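Local coordinates for HD domain protein (Enterococcus faecalis, PDB 4LRL) that probably hydrolyses deoxyribonucleoside triphosphates, releasing triphosphate, as a metal-binding HD-domain phosphohydrolase whose activity is regulated allosterically by the nucleotides it binds, at residues I368-E373 / S468-N473; E376-N381 / E462-F467; R100-F105 / N117-D122; R107-E112 / V234-K239. All coordinates share one frame; numbering follows the deposited sequence. Where two conformers were deposited one is given.

Interaction 1: residues I368-E373 / S468-N473; sequences IAYLRE and SSYIHN
Tyr470 lies across the side of a helix, touching Leu371 with the root of its side chain and Tyr370 with its far end. Its first torsion sets CG anti to its own carbonyl carbon (chi1 -75°), which carries the ring out from the 468-473 backbone to the helix. Starting at the root, CB lies 3.8 Å from CD2 of Leu371. The same methyl is 3.7 Å from Tyr470 CG and as close to Tyr470 CD1, so one leucine branch touches the base of the ring obliquely. Farther out, CE1 of Tyr470 meets CE1 of Tyr370 at 3.7 Å, arriving at the edge of that second ring, close to its plane. At the tip, Tyr470 OH stands 3.7 Å from Tyr370 CE1, a contact with ring carbon and not with the other hydroxyl. The ring centroids are 5.8 Å apart and the planes meet at 63°, an oblique aromatic pair.

The contact joins helix 361-377 to the type I beta turn Ser468-Ile471, which leads from helix 461-468 into the short hairpin of strands 471-472 and 475-476. Ile471 N bonds to Ser468 O at 3.0 Å to close this turn, and Tyr470, its third residue, projects from it. Leucine suits position 371 because its branched end reaches the ring while Phe442 of strand 441-444 packs on the same buried side chain. Tyrosine suits 370 because its ring can pack while its hydroxyl hydrogen-bonds to Glu466 of helix 461-468. Lys479 makes a cation-pi contact with the Tyr470 ring.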
# COMPACT_ATOMS: atom_id res chain seq x y z
N ILE C 368 46.22 1.27 0.86
CA ILE C 368 45.46 1.00 2.08
C ILE C 368 46.41 0.94 3.28
O ILE C 368 46.12 1.50 4.33
CB ILE C 368 44.58 -0.28 1.94
CG1 ILE C 368 43.34 0.02 1.11
CG2 ILE C 368 44.16 -0.84 3.31
CD1 ILE C 368 42.66 -1.21 0.53
N ALA C 369 47.55 0.29 3.10
CA ALA C 369 48.55 0.21 4.17
C ALA C 369 49.01 1.61 4.62
O ALA C 369 49.14 1.86 5.81
CB ALA C 369 49.72 -0.66 3.75
N TYR C 370 49.21 2.49 3.64
CA TYR C 370 49.60 3.88 3.89
C TYR C 370 48.51 4.63 4.66
O TYR C 370 48.79 5.27 5.66
CB TYR C 370 49.98 4.58 2.57
CG TYR C 370 50.32 6.04 2.72
CD1 TYR C 370 49.48 7.02 2.22
CD2 TYR C 370 51.48 6.45 3.39
CE1 TYR C 370 49.77 8.38 2.37
CE2 TYR C 370 51.78 7.79 3.55
CZ TYR C 370 50.93 8.75 3.03
OH TYR C 370 51.22 10.08 3.18
N LEU C 371 47.26 4.53 4.20
CA LEU C 371 46.11 5.11 4.92
C LEU C 371 45.98 4.56 6.34
O LEU C 371 45.61 5.31 7.26
CB LEU C 371 44.80 4.88 4.17
CG LEU C 371 44.73 5.40 2.73
CD1 LEU C 371 43.34 5.21 2.18
CD2 LEU C 371 45.15 6.86 2.64
N ARG C 372 46.28 3.28 6.51
CA ARG C 372 46.33 2.68 7.84
C ARG C 372 47.42 3.28 8.72
O ARG C 372 47.20 3.48 9.92
CB ARG C 372 46.47 1.16 7.76
CG ARG C 372 45.13 0.48 7.55
CD ARG C 372 45.30 -0.97 7.20
NE ARG C 372 44.05 -1.68 7.40
CZ ARG C 372 43.77 -2.86 6.86
NH1 ARG C 372 44.65 -3.46 6.06
NH2 ARG C 372 42.59 -3.43 7.11
N GLU C 373 48.59 3.57 8.14
CA GLU C 373 49.63 4.30 8.85
C GLU C 373 49.11 5.66 9.32
O GLU C 373 49.25 6.01 10.49
CB GLU C 373 50.89 4.49 8.00
CG GLU C 373 51.99 5.22 8.77
CD GLU C 373 53.20 5.58 7.94
OE1 GLU C 373 53.20 5.40 6.70
OE2 GLU C 373 54.19 6.06 8.54
N SER C 468 42.41 12.71 3.46
CA SER C 468 41.24 13.14 2.68
C SER C 468 41.46 13.12 1.18
O SER C 468 40.55 12.82 0.42
CB SER C 468 40.80 14.55 3.10
OG SER C 468 40.47 14.60 4.48
N SER C 469 42.69 13.44 0.76
CA SER C 469 43.03 13.51 -0.67
C SER C 469 42.97 12.14 -1.36
O SER C 469 43.00 12.07 -2.60
CB SER C 469 44.41 14.15 -0.86
OG SER C 469 45.42 13.38 -0.24
N TYR C 470 42.86 11.07 -0.57
CA TYR C 470 42.72 9.70 -1.09
C TYR C 470 41.26 9.22 -1.21
O TYR C 470 41.01 8.14 -1.75
CB TYR C 470 43.52 8.72 -0.24
CG TYR C 470 45.01 8.80 -0.49
CD1 TYR C 470 45.83 9.63 0.29
CD2 TYR C 470 45.60 8.08 -1.53
CE1 TYR C 470 47.20 9.71 0.05
CE2 TYR C 470 46.97 8.15 -1.77
CZ TYR C 470 47.76 8.97 -0.98
OH TYR C 470 49.11 9.04 -1.23
N ILE C 471 40.32 10.02 -0.70
CA ILE C 471 38.90 9.66 -0.71
C ILE C 471 38.13 10.63 -1.60
O ILE C 471 37.99 11.81 -1.27
CB ILE C 471 38.26 9.66 0.70
CG1 ILE C 471 39.08 8.82 1.70
CG2 ILE C 471 36.79 9.19 0.63
CD1 ILE C 471 39.31 7.37 1.29
N HIS C 472 37.61 10.11 -2.71
CA HIS C 472 37.00 10.93 -3.74
C HIS C 472 35.82 10.21 -4.38
O HIS C 472 35.95 9.08 -4.86
CB HIS C 472 38.06 11.29 -4.78
CG HIS C 472 37.65 12.37 -5.73
ND1 HIS C 472 37.51 13.69 -5.35
CD2 HIS C 472 37.36 12.33 -7.05
CE1 HIS C 472 37.14 14.41 -6.39
NE2 HIS C 472 37.04 13.61 -7.44
N ASN C 473 34.66 10.87 -4.39
CA ASN C 473 33.42 10.31 -4.95
C ASN C 473 33.06 8.95 -4.33
O ASN C 473 32.69 8.01 -5.04
CB ASN C 473 33.51 10.20 -6.48
CG ASN C 473 33.60 11.55 -7.15
OD1 ASN C 473 33.24 12.57 -6.57
ND2 ASN C 473 34.07 11.56 -8.40

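Interaction 2: residues E376-N381 / E462-F467; sequences EKVGFN and ETYREF
Val378 fills the angle between Thr463 and Tyr464, two successive residues of a helix, and carries most of the contact with its branched side chain. Its CG1 is 3.7 Å from the methyl CG2 of Thr463, and the two side chains pass each other in opposite directions. The same CG1 also stands over one face of the Tyr464 ring, 4.0 Å above the plane and nearer the ring's margin than its middle, with CZ of Tyr464 4.1 Å away. The other parts of the valine turn to the phenol end: CB is 3.9 Å from Tyr464 OH, and CG2 lies alongside the same oxygen and CE1.

Torsions explain why both methyls are used. Val378 CG1 is anti to its carbonyl carbon (chi1 -53°), which leaves CG2 between the backbone N and the carbonyl carbon, toward the phenol end. Thr463 presents its methyl because CG2, and not OG1, is anti to the backbone N. A beta-branched residue suits each place, being broad close to the main chain.

The second shell is the end of helix 361-377. Gly379 closes it with a Schellman motif: its phi is positive, and Gly379 N bonds to Glu376 O at 3.0 Å. Glycine fits there, since a side chain at these backbone angles would press on the preceding carbonyl oxygen. The turn brings Val378 against helix 461-468, and Asn381 then caps the next helix through Lys383 N. Met448 and Phe460 also touch Val378, Leu374 of helix 361-377 packs on Thr463, and Phe380 touches Arg346 of helix 338-348.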
# COMPACT_ATOMS: atom_id res chain seq x y z
N GLU C 376 46.64 5.44 12.13
CA GLU C 376 47.43 5.12 13.32
C GLU C 376 48.14 6.34 13.90
O GLU C 376 48.24 6.48 15.13
CB GLU C 376 48.49 4.07 12.95
CG GLU C 376 49.40 3.64 14.10
CD GLU C 376 50.20 2.40 13.74
OE1 GLU C 376 49.72 1.29 14.04
OE2 GLU C 376 51.29 2.54 13.12
N LYS C 377 48.65 7.20 13.02
CA LYS C 377 49.41 8.39 13.39
C LYS C 377 48.56 9.33 14.25
O LYS C 377 49.05 9.89 15.21
CB LYS C 377 49.90 9.09 12.12
CG LYS C 377 51.11 9.99 12.29
CD LYS C 377 51.87 10.15 10.97
CE LYS C 377 53.16 10.95 11.18
NZ LYS C 377 54.35 10.43 10.41
N VAL C 378 47.28 9.46 13.91
CA VAL C 378 46.36 10.31 14.69
C VAL C 378 45.79 9.62 15.93
O VAL C 378 45.03 10.23 16.68
CB VAL C 378 45.24 10.97 13.82
CG1 VAL C 378 45.84 11.70 12.63
CG2 VAL C 378 44.18 9.95 13.37
N GLY C 379 46.16 8.35 16.16
CA GLY C 379 45.84 7.66 17.41
C GLY C 379 44.84 6.52 17.32
O GLY C 379 44.45 5.96 18.36
N PHE C 380 44.41 6.17 16.11
CA PHE C 380 43.48 5.07 15.94
C PHE C 380 44.23 3.80 15.58
O PHE C 380 44.81 3.71 14.49
CB PHE C 380 42.45 5.37 14.84
CG PHE C 380 41.47 6.44 15.19
CD1 PHE C 380 41.56 7.70 14.61
CD2 PHE C 380 40.41 6.19 16.06
CE1 PHE C 380 40.62 8.71 14.91
CE2 PHE C 380 39.47 7.18 16.37
CZ PHE C 380 39.58 8.45 15.80
N ASN C 381 44.23 2.81 16.47
CA ASN C 381 44.83 1.52 16.14
C ASN C 381 44.12 0.93 14.90
O ASN C 381 42.91 0.67 14.95
CB ASN C 381 44.79 0.57 17.34
CG ASN C 381 45.58 -0.70 17.10
OD1 ASN C 381 45.57 -1.26 16.00
ND2 ASN C 381 46.27 -1.17 18.13
N GLU C 462 47.39 18.26 8.93
CA GLU C 462 47.97 17.91 7.63
C GLU C 462 47.77 16.43 7.29
O GLU C 462 47.62 16.07 6.12
CB GLU C 462 49.45 18.33 7.53
CG GLU C 462 50.45 17.40 8.19
CD GLU C 462 51.90 17.80 7.94
OE1 GLU C 462 52.67 16.93 7.46
OE2 GLU C 462 52.28 18.96 8.21
N THR C 463 47.77 15.59 8.32
CA THR C 463 47.48 14.16 8.20
C THR C 463 46.03 13.95 7.76
O THR C 463 45.77 13.13 6.87
CB THR C 463 47.75 13.43 9.53
OG1 THR C 463 49.07 13.74 9.98
CG2 THR C 463 47.64 11.92 9.35
N TYR C 464 45.11 14.69 8.37
CA TYR C 464 43.69 14.65 7.97
C TYR C 464 43.51 15.09 6.51
O TYR C 464 42.73 14.47 5.77
CB TYR C 464 42.82 15.51 8.90
CG TYR C 464 42.70 14.97 10.32
CD1 TYR C 464 42.15 13.71 10.57
CD2 TYR C 464 43.10 15.74 11.41
CE1 TYR C 464 42.03 13.22 11.86
CE2 TYR C 464 42.98 15.26 12.71
CZ TYR C 464 42.45 14.00 12.93
OH TYR C 464 42.32 13.51 14.20
N ARG C 465 44.23 16.14 6.11
CA ARG C 465 44.18 16.59 4.73
C ARG C 465 44.84 15.58 3.78
O ARG C 465 44.30 15.30 2.71
CB ARG C 465 44.79 17.99 4.58
CG ARG C 465 43.92 19.10 5.17
CD ARG C 465 44.46 20.49 4.84
NE ARG C 465 45.81 20.70 5.35
CZ ARG C 465 46.09 21.24 6.54
NH1 ARG C 465 45.11 21.61 7.35
NH2 ARG C 465 47.35 21.39 6.92
N GLU C 466 45.96 15.01 4.20
CA GLU C 466 46.64 13.98 3.40
C GLU C 466 45.71 12.79 3.19
O GLU C 466 45.48 12.37 2.06
CB GLU C 466 47.96 13.56 4.07
CG GLU C 466 48.68 12.39 3.39
CD GLU C 466 49.30 12.74 2.04
OE1 GLU C 466 49.04 13.83 1.50
OE2 GLU C 466 50.05 11.89 1.52
N PHE C 467 45.16 12.27 4.29
CA PHE C 467 44.18 11.20 4.22
C PHE C 467 43.00 11.52 3.29
O PHE C 467 42.64 10.69 2.44
CB PHE C 467 43.66 10.85 5.62
CG PHE C 467 42.67 9.72 5.62
CD1 PHE C 467 43.08 8.41 5.85
CD2 PHE C 467 41.32 9.97 5.35
CE1 PHE C 467 42.16 7.37 5.82
CE2 PHE C 467 40.39 8.94 5.33
CZ PHE C 467 40.81 7.63 5.57

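Interaction 3: residues R100-F105 / N117-D122; sequences RICEIF and NGWNDD
Helix 87-108 runs past an irregular loop, the CA atoms of Phe105 and Trp119 lying 6.0 Å apart and those of Cys102 and Asp121 7.5 Å. Both segments belong to the HD domain, a helical fold, and the loop packs its tryptophan against the helix that carries the metal ligand His90 farther back. The Trp119 indole is the centre of the contact: with CG opposite the backbone N (chi1 165°) it swings toward the helix, and tryptophan is broad enough to reach both Cys102 and Phe105 while its N-H serves Asp121. CB of Phe105 sits over the face of its five-membered ring in a CH-pi contact, 3.9 Å from the centroid. The phenyl group then turns its edge to the same indole, an offset edge-to-face pair with planes at 62°, and Phe105 CD1 comes to 3.7 Å from Trp119 CE3.

One turn earlier, Cys102 SG meets the six-membered ring obliquely, 3.7 Å from Trp119 CZ2. A small, polarisable sulfur suits this buried place, and Met199 of helix 194-200 packs on the cysteine as well. Phenylalanine suits 105 because its wholly apolar ring can use its edge toward Trp119 and a face against Ile101 CG2.

The loop is shaped by an Asx turn, in which Asn120 OD1 accepts from Asp122 N. Asp121 OD2 has two partners, the indole N-H and Arg124 in a salt bridge, which would probably favour its charged form. Limiting the indole's rotation, Trp119 NE1 reaches that oxygen at 3.0 Å, nearly straight at 171°, on its anti side.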
# COMPACT_ATOMS: atom_id res chain seq x y z
N ARG C 100 0.93 -22.94 3.30
CA ARG C 100 0.11 -22.55 2.16
C ARG C 100 0.46 -23.36 0.92
O ARG C 100 -0.43 -23.78 0.18
CB ARG C 100 0.19 -21.04 1.90
CG ARG C 100 -0.49 -20.24 3.00
CD ARG C 100 -0.31 -18.75 2.87
NE ARG C 100 -0.74 -18.09 4.10
CZ ARG C 100 -0.88 -16.77 4.27
NH1 ARG C 100 -1.27 -16.30 5.45
NH2 ARG C 100 -0.63 -15.93 3.28
N ILE C 101 1.76 -23.61 0.73
CA ILE C 101 2.25 -24.40 -0.41
C ILE C 101 1.80 -25.86 -0.34
O ILE C 101 1.32 -26.41 -1.33
CB ILE C 101 3.81 -24.33 -0.56
CG1 ILE C 101 4.23 -22.87 -0.75
CG2 ILE C 101 4.29 -25.19 -1.73
CD1 ILE C 101 5.73 -22.63 -0.79
N CYS C 102 1.95 -26.47 0.84
CA CYS C 102 1.51 -27.85 1.08
C CYS C 102 0.02 -28.01 0.85
O CYS C 102 -0.43 -29.01 0.29
CB CYS C 102 1.85 -28.26 2.51
SG CYS C 102 3.61 -28.51 2.82
N GLU C 103 -0.74 -27.00 1.28
CA GLU C 103 -2.18 -26.96 1.11
C GLU C 103 -2.55 -26.97 -0.38
O GLU C 103 -3.37 -27.78 -0.82
CB GLU C 103 -2.74 -25.72 1.81
CG GLU C 103 -4.25 -25.69 1.94
CD GLU C 103 -4.78 -26.56 3.07
OE1 GLU C 103 -4.07 -26.78 4.07
OE2 GLU C 103 -5.94 -27.02 2.96
N ILE C 104 -1.91 -26.09 -1.14
CA ILE C 104 -2.09 -26.00 -2.60
C ILE C 104 -1.63 -27.30 -3.28
O ILE C 104 -2.32 -27.82 -4.17
CB ILE C 104 -1.33 -24.77 -3.16
CG1 ILE C 104 -2.04 -23.47 -2.75
CG2 ILE C 104 -1.20 -24.83 -4.68
CD1 ILE C 104 -1.14 -22.23 -2.77
N PHE C 105 -0.49 -27.82 -2.86
CA PHE C 105 0.08 -29.05 -3.41
C PHE C 105 -0.88 -30.21 -3.20
O PHE C 105 -1.08 -31.03 -4.10
CB PHE C 105 1.42 -29.37 -2.74
CG PHE C 105 2.61 -28.71 -3.39
CD1 PHE C 105 3.90 -29.18 -3.13
CD2 PHE C 105 2.46 -27.63 -4.27
CE1 PHE C 105 5.02 -28.59 -3.72
CE2 PHE C 105 3.57 -27.03 -4.86
CZ PHE C 105 4.86 -27.51 -4.59
N ASN C 117 5.00 -37.53 -10.22
CA ASN C 117 5.30 -36.09 -10.19
C ASN C 117 4.52 -35.32 -9.11
O ASN C 117 4.61 -34.09 -9.02
CB ASN C 117 5.06 -35.46 -11.57
CG ASN C 117 6.14 -35.82 -12.58
OD1 ASN C 117 7.18 -35.16 -12.66
ND2 ASN C 117 5.89 -36.86 -13.37
N GLY C 118 3.77 -36.05 -8.28
CA GLY C 118 2.83 -35.45 -7.34
C GLY C 118 3.32 -35.30 -5.92
O GLY C 118 4.40 -35.78 -5.56
N TRP C 119 2.51 -34.63 -5.10
CA TRP C 119 2.84 -34.35 -3.71
C TRP C 119 2.22 -35.39 -2.79
O TRP C 119 1.04 -35.72 -2.92
CB TRP C 119 2.38 -32.94 -3.33
CG TRP C 119 2.34 -32.69 -1.85
CD1 TRP C 119 1.24 -32.72 -1.05
CD2 TRP C 119 3.45 -32.38 -1.00
NE1 TRP C 119 1.59 -32.44 0.25
CE2 TRP C 119 2.94 -32.23 0.31
CE3 TRP C 119 4.82 -32.22 -1.22
CZ2 TRP C 119 3.76 -31.91 1.40
CZ3 TRP C 119 5.64 -31.90 -0.13
CH2 TRP C 119 5.10 -31.76 1.16
N ASN C 120 3.02 -35.89 -1.86
CA ASN C 120 2.56 -36.88 -0.89
C ASN C 120 2.34 -36.24 0.47
O ASN C 120 3.29 -35.98 1.21
CB ASN C 120 3.57 -38.02 -0.81
CG ASN C 120 3.25 -39.02 0.29
OD1 ASN C 120 2.18 -38.96 0.91
ND2 ASN C 120 4.17 -39.94 0.52
N ASP C 121 1.07 -36.01 0.82
CA ASP C 121 0.73 -35.24 2.02
C ASP C 121 1.14 -35.89 3.35
O ASP C 121 1.05 -35.26 4.41
CB ASP C 121 -0.75 -34.83 2.03
CG ASP C 121 -0.99 -33.56 2.83
OD1 ASP C 121 -1.97 -33.53 3.61
OD2 ASP C 121 -0.21 -32.58 2.69
N ASP C 122 1.63 -37.14 3.29
CA ASP C 122 2.31 -37.73 4.46
C ASP C 122 3.55 -36.93 4.85
O ASP C 122 3.98 -36.98 6.01
CB ASP C 122 2.67 -39.21 4.21
CG ASP C 122 1.47 -40.15 4.34
OD1 ASP C 122 1.55 -41.29 3.82
OD2 ASP C 122 0.46 -39.75 4.97

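Interaction 4: residues R107-E112 / V234-K239; sequences RNYSVE and VIRPYK
Tyr109 lies against strand 235-238 with its CB pressed on the ring of Pro237 and one face of its own ring covered by Arg236. The strand is at the edge, within this chain, of a mixed sheet of the HD-associated region, and Tyr109 stands just after helix 87-108 of the HD domain, so the contact ties the two together.

The tight part is at the proline. Tyr109 CB is 3.6 Å from Pro237 CD, and CG of the same proline is equally near, the two side chains crossing at about a right angle. Proline suits the place, offering a compact, rigid apolar ring that also packs on Phe105 and Trp119. Farther out, Tyr109 CE1 comes 3.6 Å from the carbonyl oxygen of Ile235.

The looser side is that of Arg236, which is partly exposed. Its CG stands over the ring centre in a CH-pi contact, 4.2 Å from the centroid and 12° off the normal, while Asn108 CB covers the opposite face. The Arg236 side chain stays extended from CG to NE and crosses the ring, with guanidinium and ring planes 40° apart. Tyrosine suits its place by packing through both faces while its hydroxyl meets water, as does the arginine's charged end beyond its packed methylenes. A water molecule joins the two residues, 2.8 Å from Tyr109 OH and accepting a weak hydrogen bond from Arg236 NH1.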
# COMPACT_ATOMS: atom_id res chain seq x y z
N ARG C 107 -4.27 -30.18 -2.58
CA ARG C 107 -5.58 -30.13 -3.25
C ARG C 107 -5.55 -30.07 -4.79
O ARG C 107 -6.57 -30.29 -5.43
CB ARG C 107 -6.50 -29.06 -2.63
CG ARG C 107 -6.46 -27.69 -3.27
CD ARG C 107 -7.52 -26.78 -2.66
NE ARG C 107 -7.25 -26.46 -1.25
CZ ARG C 107 -7.17 -25.23 -0.75
NH1 ARG C 107 -6.93 -25.06 0.55
NH2 ARG C 107 -7.35 -24.16 -1.52
N ASN C 108 -4.39 -29.79 -5.37
CA ASN C 108 -4.29 -29.66 -6.83
C ASN C 108 -3.29 -30.62 -7.48
O ASN C 108 -3.44 -30.99 -8.64
CB ASN C 108 -3.94 -28.21 -7.22
CG ASN C 108 -5.01 -27.22 -6.81
OD1 ASN C 108 -6.11 -27.20 -7.35
ND2 ASN C 108 -4.69 -26.39 -5.83
N TYR C 109 -2.28 -31.02 -6.72
CA TYR C 109 -1.20 -31.84 -7.28
C TYR C 109 -0.82 -33.03 -6.41
O TYR C 109 0.36 -33.35 -6.28
CB TYR C 109 0.04 -30.97 -7.54
CG TYR C 109 -0.24 -29.67 -8.24
CD1 TYR C 109 -0.22 -28.47 -7.54
CD2 TYR C 109 -0.54 -29.64 -9.60
CE1 TYR C 109 -0.48 -27.26 -8.18
CE2 TYR C 109 -0.81 -28.44 -10.25
CZ TYR C 109 -0.78 -27.25 -9.52
OH TYR C 109 -1.03 -26.07 -10.16
N SER C 110 -1.82 -33.67 -5.80
CA SER C 110 -1.56 -34.82 -4.94
C SER C 110 -1.05 -36.00 -5.77
O SER C 110 -1.20 -36.02 -7.00
CB SER C 110 -2.83 -35.21 -4.18
OG SER C 110 -3.70 -35.98 -5.00
N VAL C 111 -0.44 -36.98 -5.10
CA VAL C 111 0.02 -38.20 -5.77
C VAL C 111 -1.17 -38.96 -6.37
O VAL C 111 -1.03 -39.61 -7.40
CB VAL C 111 0.87 -39.09 -4.83
CG1 VAL C 111 1.08 -40.48 -5.42
CG2 VAL C 111 2.22 -38.43 -4.56
N GLU C 112 -2.33 -38.84 -5.73
CA GLU C 112 -3.60 -39.36 -6.26
C GLU C 112 -3.92 -38.88 -7.68
O GLU C 112 -4.73 -39.50 -8.36
CB GLU C 112 -4.76 -38.97 -5.35
CG GLU C 112 -5.02 -39.90 -4.17
CD GLU C 112 -6.49 -39.92 -3.76
OE1 GLU C 112 -7.34 -40.39 -4.56
OE2 GLU C 112 -6.81 -39.47 -2.63
N VAL C 234 1.07 -20.68 -9.25
CA VAL C 234 1.77 -21.38 -10.32
C VAL C 234 2.81 -22.38 -9.81
O VAL C 234 3.32 -23.19 -10.59
CB VAL C 234 2.44 -20.41 -11.33
CG1 VAL C 234 1.39 -19.56 -12.04
CG2 VAL C 234 3.50 -19.54 -10.65
N ILE C 235 3.10 -22.32 -8.50
CA ILE C 235 4.03 -23.27 -7.86
C ILE C 235 3.51 -24.70 -7.98
O ILE C 235 2.30 -24.95 -7.87
CB ILE C 235 4.33 -22.91 -6.38
CG1 ILE C 235 5.55 -23.69 -5.87
CG2 ILE C 235 3.09 -23.14 -5.49
CD1 ILE C 235 6.15 -23.19 -4.57
N ARG C 236 4.42 -25.64 -8.18
CA ARG C 236 4.04 -27.01 -8.51
C ARG C 236 5.12 -28.01 -8.06
O ARG C 236 6.31 -27.71 -8.15
CB ARG C 236 3.83 -27.10 -10.02
CG ARG C 236 3.37 -28.44 -10.55
CD ARG C 236 3.73 -28.58 -12.02
NE ARG C 236 2.91 -29.59 -12.68
CZ ARG C 236 1.87 -29.31 -13.47
NH1 ARG C 236 1.51 -28.05 -13.71
NH2 ARG C 236 1.19 -30.31 -14.02
N PRO C 237 4.71 -29.19 -7.58
CA PRO C 237 5.70 -30.24 -7.38
C PRO C 237 5.97 -30.98 -8.69
O PRO C 237 5.14 -30.96 -9.59
CB PRO C 237 5.01 -31.19 -6.40
CG PRO C 237 3.56 -31.08 -6.76
CD PRO C 237 3.36 -29.64 -7.17
N TYR C 238 7.13 -31.60 -8.79
CA TYR C 238 7.42 -32.62 -9.80
C TYR C 238 8.44 -33.59 -9.21
O TYR C 238 8.93 -33.39 -8.09
CB TYR C 238 7.91 -32.00 -11.12
CG TYR C 238 9.34 -31.50 -11.10
CD1 TYR C 238 10.34 -32.20 -11.78
CD2 TYR C 238 9.69 -30.34 -10.41
CE1 TYR C 238 11.66 -31.76 -11.76
CE2 TYR C 238 11.00 -29.88 -10.39
CZ TYR C 238 11.98 -30.59 -11.06
OH TYR C 238 13.29 -30.15 -11.05
N LYS C 239 8.78 -34.62 -9.98
CA LYS C 239 9.67 -35.69 -9.51
C LYS C 239 10.97 -35.16 -8.90
O LYS C 239 11.40 -35.65 -7.86
CB LYS C 239 9.97 -36.67 -10.65
CG LYS C 239 10.58 -37.98 -10.21
CD LYS C 239 10.75 -38.89 -11.41
CE LYS C 239 11.24 -40.26 -11.02
NZ LYS C 239 11.24 -41.15 -12.19
O HOH W 1 1.33 -26.10 -11.73

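The four contacts form two pairs on opposite sides of the chain's centre. Interactions 3 and 4, with centres about 6 Å apart, share helix 87-108; their segments alternate along the chain, and backbone bonds from Trp119 to Tyr109 and Val111 join them. Interactions 1 and 2, about 10 Å apart between centres, share helix 361-377; interaction 2 lies within the chain span of interaction 1, and Leu371 packs on Phe467. Roughly 57 to 64 Å separates the centres of the two pairs. Interaction 4 joins the HD domain to its associated region, with interaction 3 beside it within the HD domain; interactions 1 and 2 join helix 361-377 to the C-terminal helix and turn.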